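PDB 3IF2: aminotransferase from Psychrobacter arcticus 273-4, which binds pyridoxal 5'-phosphate and probably catalyses amino-group transfer, perhaps between valine and pyruvate, as a class I/II aminotransferase. Local coordinates for residues L199-K203 against E204-G208; N331-K334 against P335-K339; A421-Q424 against T425-G429. All blocks are in the same frame, centred on the assembly; numbering follows the deposited sequence. Where two conformers were deposited one is given.

The three contacts come in series along the chain, 199-208 first, then 331-339, then 421-429. Each is local, between residues a few positions apart in one continuous stretch. Interaction 1 closes the short helix 200-203 and leads into strand 207-213 of the eight-stranded mixed sheet. Interaction 2 lies within the long helix 324-351, and interaction 3 starts helix 423-441. Interactions 2 and 3 sit on the same side of the chain's centre, with their own centres about 17 Å apart. Helix 324-351 joins them, since its later residues touch the start of helix 423-441. Interaction 1 lies across the chain, its centre about 41 Å from that of interaction 2. Interaction 2 alone comes near the cofactor site.

Interaction 1 (L199-K203 against E204-G208); sequences LPALK and EGRIG
Pro-200 and Ala-201 hold the chain as it leaves the short helix 200-203, mainly through backbone bonds. Glu-204 N donates to Pro-200 O at 2.9 Å. Arg-206 N donates to Ala-201 O at 2.8 Å. Gly-205 has positive phi (79°). The bond from Arg-206 N and a weak one from Gly-205 N to Leu-202 O make the turn a Schellman motif. Water 1 carries the closure one step further: it donates to Leu-202 O and accepts from Ile-207 N at 3.1 Å.

The charged side chains fold back over the turn. Arg-206 was modelled in two conformers, so its side-chain contacts, described for one of them, are tentative. In that conformer the guanidinium lays one face on Ala-201, with CA of that residue 3.4 Å above its plane and toward the rim. A bend at chi3 (-65°) turns the group back over the helix. Glu-204 OE1 stands at the guanidinium edge, in plane, and makes a long salt bridge of 3.6 Å to Arg-206 NH2.

The apolar contacts lie at the start of the strand. Ile-207 points its CB toward the helix, and its CD1 meets Ala-201 CB at 3.9 Å. Its CB lies near Leu-202 CD1, and the two side chains cross obliquely. Ile-207 also touches Ser-146 and Leu-148 of strand 142-149.

The chemistry is that of a helix C-terminus. Carbonyls of the last turn are met by Glu-204 N, Arg-206 N, more weakly by Gly-205 N, and by a water. The long salt bridge probably adds little to this hold.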
loop_
_atom_site.group_PDB
_atom_site.type_symbol
_atom_site.label_atom_id
_atom_site.label_comp_id
_atom_site.label_asym_id
_atom_site.label_seq_id
_atom_site.Cartn_x
_atom_site.Cartn_y
_atom_site.Cartn_z
ATOM N N LEU A 199 -9.955 33.760 -4.360
ATOM C CA LEU A 199 -9.626 33.130 -3.066
ATOM C C LEU A 199 -8.259 33.674 -2.573
ATOM O O LEU A 199 -7.285 33.626 -3.333
ATOM C CB LEU A 199 -9.575 31.611 -3.196
ATOM C CG LEU A 199 -9.476 30.772 -1.928
ATOM C CD1 LEU A 199 -10.730 30.931 -1.082
ATOM C CD2 LEU A 199 -9.307 29.329 -2.323
ATOM N N PRO A 200 -8.207 34.273 -1.354
ATOM C CA PRO A 200 -6.954 34.822 -0.804
ATOM C C PRO A 200 -5.780 33.830 -0.749
ATOM O O PRO A 200 -4.638 34.215 -1.051
ATOM C CB PRO A 200 -7.356 35.255 0.609
ATOM C CG PRO A 200 -8.795 35.583 0.502
ATOM C CD PRO A 200 -9.355 34.608 -0.481
ATOM N N ALA A 201 -6.065 32.584 -0.366
ATOM C CA ALA A 201 -5.058 31.522 -0.361
ATOM C C ALA A 201 -4.390 31.363 -1.747
ATOM O O ALA A 201 -3.163 31.205 -1.824
ATOM C CB ALA A 201 -5.671 30.180 0.123
ATOM N N LEU A 202 -5.186 31.455 -2.821
ATOM C CA LEU A 202 -4.680 31.329 -4.205
ATOM C C LEU A 202 -3.821 32.530 -4.604
ATOM O O LEU A 202 -2.705 32.346 -5.091
ATOM C CB LEU A 202 -5.826 31.143 -5.225
ATOM C CG LEU A 202 -5.445 30.798 -6.680
ATOM C CD1 LEU A 202 -4.750 29.441 -6.764
ATOM C CD2 LEU A 202 -6.666 30.795 -7.567
ATOM N N LYS A 203 -4.346 33.744 -4.423
ATOM C CA LYS A 203 -3.595 34.985 -4.739
ATOM C C LYS A 203 -2.270 35.093 -3.947
ATOM O O LYS A 203 -1.229 35.433 -4.519
ATOM C CB LYS A 203 -4.446 36.257 -4.489
ATOM C CG LYS A 203 -5.425 36.724 -5.611
ATOM C CD LYS A 203 -6.025 38.115 -5.236
ATOM C CE LYS A 203 -6.507 38.967 -6.426
ATOM N NZ LYS A 203 -7.723 38.450 -7.098
ATOM N N GLU A 204 -2.322 34.763 -2.649
ATOM C CA GLU A 204 -1.159 34.878 -1.725
ATOM C C GLU A 204 -0.104 33.730 -1.758
ATOM O O GLU A 204 0.860 33.764 -0.984
ATOM C CB GLU A 204 -1.669 35.133 -0.287
ATOM C CG GLU A 204 -2.442 36.489 -0.135
ATOM C CD GLU A 204 -3.132 36.685 1.222
ATOM O OE1 GLU A 204 -3.619 35.714 1.825
ATOM O OE2 GLU A 204 -3.228 37.837 1.681
ATOM N N GLY A 205 -0.271 32.741 -2.639
ATOM C CA GLY A 205 0.679 31.628 -2.780
ATOM C C GLY A 205 0.607 30.506 -1.752
ATOM O O GLY A 205 1.610 29.820 -1.545
ATOM N N ARG A 206 -0.577 30.295 -1.162
ATOM C CA ARG A 206 -0.816 29.271 -0.131
ATOM C C ARG A 206 -1.622 28.056 -0.635
ATOM O O ARG A 206 -2.239 27.330 0.165
ATOM C CB ARG A 206 -1.489 29.924 1.093
ATOM C CG ARG A 206 -0.630 31.014 1.743
ATOM C CD ARG A 206 -1.233 31.560 3.045
ATOM N NE ARG A 206 -2.500 32.259 2.848
ATOM C CZ ARG A 206 -3.698 31.748 3.120
ATOM N NH1 ARG A 206 -3.814 30.524 3.621
ATOM N NH2 ARG A 206 -4.784 32.479 2.901
ATOM N N ILE A 207 -1.621 27.826 -1.955
ATOM C CA ILE A 207 -2.301 26.660 -2.573
ATOM C C ILE A 207 -1.193 25.870 -3.278
ATOM O O ILE A 207 -0.512 26.409 -4.150
ATOM C CB ILE A 207 -3.438 27.064 -3.563
ATOM C CG1 ILE A 207 -4.596 27.739 -2.817
ATOM C CG2 ILE A 207 -3.972 25.850 -4.329
ATOM C CD1 ILE A 207 -5.336 26.832 -1.829
ATOM N N GLY A 208 -0.988 24.622 -2.871
ATOM C CA GLY A 208 0.051 23.756 -3.463
ATOM C C GLY A 208 -0.313 23.008 -4.746
ATOM O O GLY A 208 0.561 22.720 -5.555
HETATM O O HOH W 1 -1.400 29.693 -4.389
#

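Interaction 2 (N331-K334 against P335-K339); sequences NEIK and PFYQK
Ile-333 and Tyr-337, one helical turn apart, carry the side-chain part of this contact. They lie side by side and point the same way. Ile-333 CG2 reaches Tyr-337 CE2 at 3.5 Å and also lies close to CD2, the next atom of the ring. This branch stands anti to the backbone N of Ile-333, which sets it beside the carbonyl carbon and on the side of the following turn. The neighbouring rings also meet: Phe-336 CD2 lies 3.8 Å above one face of Tyr-337, toward its rim, while Tyr-337 CD1 is at the edge of the Phe-336 ring.

Pro-335 packs without a donor of its own. Its CG lies 3.4 Å from Asn-331 O, and its CD lies 3.5 Å from Glu-332 O. Its N has no hydrogen to give to the turn before, and the helix is kinked here, with a wider pi-type turn at 331-333.

Three backbone bonds continue the helix past the proline. Phe-336 N donates to Glu-332 O at 3.1 Å. Tyr-337 N donates to Ile-333 O with an N-H...acceptor angle of 171°. Gln-338 N donates to Lys-334 O at 3.2 Å.

The contact belongs to helix 324-351. Ile-333 and Glu-332 touch Val-48 and Ala-47 of helix 46-60. Tyr-337 packs on Pro-42, Ile-255 and Tyr-257, and its OH bonds to Ala-43 N in the loop before helix 46-60. Its side chain is about 6 Å from that of Lys-276, which binds pyridoxal phosphate and follows strand 268-273 in the chain.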
loop_
_atom_site.group_PDB
_atom_site.type_symbol
_atom_site.label_atom_id
_atom_site.label_comp_id
_atom_site.label_asym_id
_atom_site.label_seq_id
_atom_site.Cartn_x
_atom_site.Cartn_y
_atom_site.Cartn_z
ATOM N N ASN A 331 -18.249 -1.303 -24.400
ATOM C CA ASN A 331 -19.340 -2.248 -24.741
ATOM C C ASN A 331 -20.098 -2.849 -23.563
ATOM O O ASN A 331 -21.290 -3.132 -23.700
ATOM C CB ASN A 331 -18.818 -3.409 -25.626
ATOM C CG ASN A 331 -18.208 -2.929 -26.953
ATOM O OD1 ASN A 331 -18.468 -1.815 -27.401
ATOM N ND2 ASN A 331 -17.408 -3.778 -27.580
ATOM N N GLU A 332 -19.422 -3.029 -22.417
ATOM C CA GLU A 332 -20.010 -3.729 -21.277
ATOM C C GLU A 332 -20.192 -2.844 -20.054
ATOM O O GLU A 332 -21.318 -2.710 -19.569
ATOM C CB GLU A 332 -19.162 -4.955 -20.925
ATOM C CG GLU A 332 -18.759 -5.871 -22.092
ATOM C CD GLU A 332 -19.932 -6.540 -22.828
ATOM O OE1 GLU A 332 -21.038 -6.701 -22.257
ATOM O OE2 GLU A 332 -19.725 -6.930 -24.005
ATOM N N ILE A 333 -19.121 -2.197 -19.585
ATOM C CA ILE A 333 -19.185 -1.398 -18.351
ATOM C C ILE A 333 -20.070 -0.141 -18.497
ATOM O O ILE A 333 -21.050 0.007 -17.758
ATOM C CB ILE A 333 -17.794 -1.002 -17.837
ATOM C CG1 ILE A 333 -16.911 -2.234 -17.571
ATOM C CG2 ILE A 333 -17.925 -0.166 -16.533
ATOM C CD1 ILE A 333 -15.494 -1.907 -17.219
ATOM N N LYS A 334 -19.729 0.737 -19.449
ATOM C CA LYS A 334 -20.481 2.003 -19.681
ATOM C C LYS A 334 -21.986 1.791 -19.878
ATOM O O LYS A 334 -22.771 2.447 -19.187
ATOM C CB LYS A 334 -19.856 2.830 -20.815
ATOM C CG LYS A 334 -20.561 4.144 -21.272
ATOM C CD LYS A 334 -19.641 4.803 -22.355
ATOM C CE LYS A 334 -20.210 6.008 -23.128
ATOM N NZ LYS A 334 -19.130 6.719 -23.972
ATOM N N PRO A 335 -22.391 0.846 -20.754
ATOM C CA PRO A 335 -23.827 0.604 -20.898
ATOM C C PRO A 335 -24.503 -0.006 -19.657
ATOM O O PRO A 335 -25.645 0.360 -19.358
ATOM C CB PRO A 335 -23.897 -0.354 -22.108
ATOM C CG PRO A 335 -22.628 -0.067 -22.877
ATOM C CD PRO A 335 -21.643 0.065 -21.758
ATOM N N PHE A 336 -23.827 -0.919 -18.955
ATOM C CA PHE A 336 -24.384 -1.517 -17.738
ATOM C C PHE A 336 -24.848 -0.422 -16.779
ATOM O O PHE A 336 -26.019 -0.420 -16.386
ATOM C CB PHE A 336 -23.379 -2.431 -17.024
ATOM C CG PHE A 336 -23.913 -3.015 -15.762
ATOM C CD1 PHE A 336 -24.612 -4.207 -15.778
ATOM C CD2 PHE A 336 -23.765 -2.341 -14.546
ATOM C CE1 PHE A 336 -25.163 -4.745 -14.600
ATOM C CE2 PHE A 336 -24.314 -2.870 -13.371
ATOM C CZ PHE A 336 -25.023 -4.078 -13.409
ATOM N N TYR A 337 -23.939 0.505 -16.438
ATOM C CA TYR A 337 -24.267 1.602 -15.509
ATOM C C TYR A 337 -25.316 2.609 -16.021
ATOM O O TYR A 337 -26.096 3.130 -15.213
ATOM C CB TYR A 337 -23.012 2.312 -14.957
ATOM C CG TYR A 337 -22.142 1.398 -14.109
ATOM C CD1 TYR A 337 -22.597 0.924 -12.882
ATOM C CD2 TYR A 337 -20.860 1.021 -14.525
ATOM C CE1 TYR A 337 -21.817 0.076 -12.098
ATOM C CE2 TYR A 337 -20.060 0.164 -13.748
ATOM C CZ TYR A 337 -20.548 -0.301 -12.537
ATOM O OH TYR A 337 -19.786 -1.126 -11.762
ATOM N N GLN A 338 -25.365 2.878 -17.322
ATOM C CA GLN A 338 -26.401 3.782 -17.844
ATOM C C GLN A 338 -27.812 3.215 -17.636
ATOM O O GLN A 338 -28.715 3.942 -17.190
ATOM C CB GLN A 338 -26.195 4.155 -19.308
ATOM C CG GLN A 338 -27.360 5.042 -19.820
ATOM C CD GLN A 338 -27.010 5.890 -21.000
ATOM O OE1 GLN A 338 -26.108 5.567 -21.781
ATOM N NE2 GLN A 338 -27.726 7.003 -21.139
ATOM N N LYS A 339 -27.995 1.946 -17.982
ATOM C CA LYS A 339 -29.270 1.257 -17.766
ATOM C C LYS A 339 -29.658 1.184 -16.268
ATOM O O LYS A 339 -30.823 1.351 -15.921
ATOM C CB LYS A 339 -29.250 -0.128 -18.427
ATOM C CG LYS A 339 -29.259 -0.034 -19.966
ATOM C CD LYS A 339 -29.378 -1.392 -20.685
ATOM C CE LYS A 339 -28.030 -2.081 -20.935
ATOM N NZ LYS A 339 -28.207 -3.289 -21.800
#

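Interaction 3 (A421-Q424 against T425-G429); sequences ADEQ and TLIDG
Thr-425 meets Asp-422, the N-cap of helix 423-441. Thr-425 N donates to Asp-422 OD1 at 3.2 Å, from above the carboxylate plane. The aspartate chi1 of 68° places CG between its own backbone N and carbonyl carbon, and this brings the carboxylate back over the first turn. The two side chains cross at about a right angle. Water 2 lies beside them, accepting from Asp-422 N and donating to Asp-422 OD2 at 2.8 Å. Thr-425 CB also packs on Ala-421 CB at 4.1 Å.

Leu-426 N donates to Asp-422 O at 3.2 Å, the first regular bond of the helix. Its CD1 lies 3.8 Å from Ala-421 O, and its side chain packs on Leu-37 and on Gln-340 of helix 324-351.

Ile-427 N donates to Glu-423 O at 3.0 Å. Its CD1 comes 3.7 Å from Gln-424 OE1, and the two side chains cross. It also touches Leu-347 of helix 324-351.

Asp-428 N donates to Gln-424 O. The Gln-424 chain bends at chi2 and brings NE2 to Asp-428 OD1 at 2.7 Å. That bond is weak, with an N-H...acceptor angle of 116° and the amide and carboxylate planes 70° apart. An alanine here would remove the carboxylate and would probably leave the Gln-424 amide without this acceptor and more able to turn.

Gly-429 N bonds back to Thr-425 O. The whole is a helix N-terminus with an aspartate N-cap, in which the cap side chain accepts from the backbone N three residues on.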
loop_
_atom_site.group_PDB
_atom_site.type_symbol
_atom_site.label_atom_id
_atom_site.label_comp_id
_atom_site.label_asym_id
_atom_site.label_seq_id
_atom_site.Cartn_x
_atom_site.Cartn_y
_atom_site.Cartn_z
ATOM N N ALA A 421 -25.691 -1.602 -7.341
ATOM C CA ALA A 421 -26.425 -2.693 -6.663
ATOM C C ALA A 421 -27.364 -3.427 -7.613
ATOM O O ALA A 421 -27.777 -2.868 -8.624
ATOM C CB ALA A 421 -27.218 -2.149 -5.451
ATOM N N ASP A 422 -27.700 -4.675 -7.292
ATOM C CA ASP A 422 -28.607 -5.432 -8.154
ATOM C C ASP A 422 -30.002 -4.788 -8.133
ATOM O O ASP A 422 -30.358 -3.998 -7.236
ATOM C CB ASP A 422 -28.618 -6.955 -7.897
ATOM C CG ASP A 422 -29.227 -7.342 -6.560
ATOM O OD1 ASP A 422 -30.466 -7.186 -6.350
ATOM O OD2 ASP A 422 -28.461 -7.877 -5.728
ATOM N N GLU A 423 -30.761 -5.133 -9.156
ATOM C CA GLU A 423 -32.058 -4.549 -9.406
ATOM C C GLU A 423 -33.001 -4.656 -8.212
ATOM O O GLU A 423 -33.581 -3.656 -7.810
ATOM C CB GLU A 423 -32.636 -5.182 -10.670
ATOM C CG GLU A 423 -33.945 -4.586 -11.174
ATOM C CD GLU A 423 -34.260 -4.971 -12.615
ATOM O OE1 GLU A 423 -33.324 -5.259 -13.421
ATOM O OE2 GLU A 423 -35.465 -4.952 -12.941
ATOM N N GLN A 424 -33.081 -5.834 -7.590
ATOM C CA GLN A 424 -33.990 -6.017 -6.449
ATOM C C GLN A 424 -33.618 -5.139 -5.236
ATOM O O GLN A 424 -34.519 -4.687 -4.521
ATOM C CB GLN A 424 -34.147 -7.503 -6.061
ATOM C CG GLN A 424 -35.346 -7.816 -5.115
ATOM C CD GLN A 424 -36.731 -7.366 -5.671
ATOM O OE1 GLN A 424 -36.982 -7.420 -6.881
ATOM N NE2 GLN A 424 -37.616 -6.920 -4.778
ATOM N N THR A 425 -32.319 -4.891 -5.021
ATOM C CA THR A 425 -31.866 -4.013 -3.942
ATOM C C THR A 425 -32.343 -2.569 -4.219
ATOM O O THR A 425 -32.839 -1.919 -3.317
ATOM C CB THR A 425 -30.324 -4.089 -3.704
ATOM O OG1 THR A 425 -29.940 -5.439 -3.427
ATOM C CG2 THR A 425 -29.901 -3.213 -2.528
ATOM N N LEU A 426 -32.213 -2.104 -5.465
ATOM C CA LEU A 426 -32.670 -0.759 -5.863
ATOM C C LEU A 426 -34.192 -0.572 -5.738
ATOM O O LEU A 426 -34.631 0.507 -5.324
ATOM C CB LEU A 426 -32.207 -0.389 -7.286
ATOM C CG LEU A 426 -30.736 -0.001 -7.534
ATOM C CD1 LEU A 426 -30.398 -0.150 -9.031
ATOM C CD2 LEU A 426 -30.400 1.418 -7.024
ATOM N N ILE A 427 -34.974 -1.600 -6.084
ATOM C CA ILE A 427 -36.443 -1.547 -5.978
ATOM C C ILE A 427 -36.891 -1.434 -4.495
ATOM O O ILE A 427 -37.687 -0.552 -4.140
ATOM C CB ILE A 427 -37.149 -2.810 -6.639
ATOM C CG1 ILE A 427 -36.891 -2.894 -8.155
ATOM C CG2 ILE A 427 -38.670 -2.803 -6.396
ATOM C CD1 ILE A 427 -37.326 -4.242 -8.772
ATOM N N ASP A 428 -36.373 -2.348 -3.670
ATOM C CA ASP A 428 -36.666 -2.406 -2.232
ATOM C C ASP A 428 -36.211 -1.144 -1.482
ATOM O O ASP A 428 -36.970 -0.580 -0.694
ATOM C CB ASP A 428 -35.992 -3.634 -1.582
ATOM C CG ASP A 428 -36.537 -4.971 -2.086
ATOM O OD1 ASP A 428 -37.521 -5.017 -2.862
ATOM O OD2 ASP A 428 -35.957 -5.996 -1.679
ATOM N N GLY A 429 -34.967 -0.730 -1.740
ATOM C CA GLY A 429 -34.342 0.433 -1.115
ATOM C C GLY A 429 -35.057 1.725 -1.428
ATOM O O GLY A 429 -35.381 2.477 -0.516
HETATM O O HOH W 2 -26.922 -5.816 -4.679
#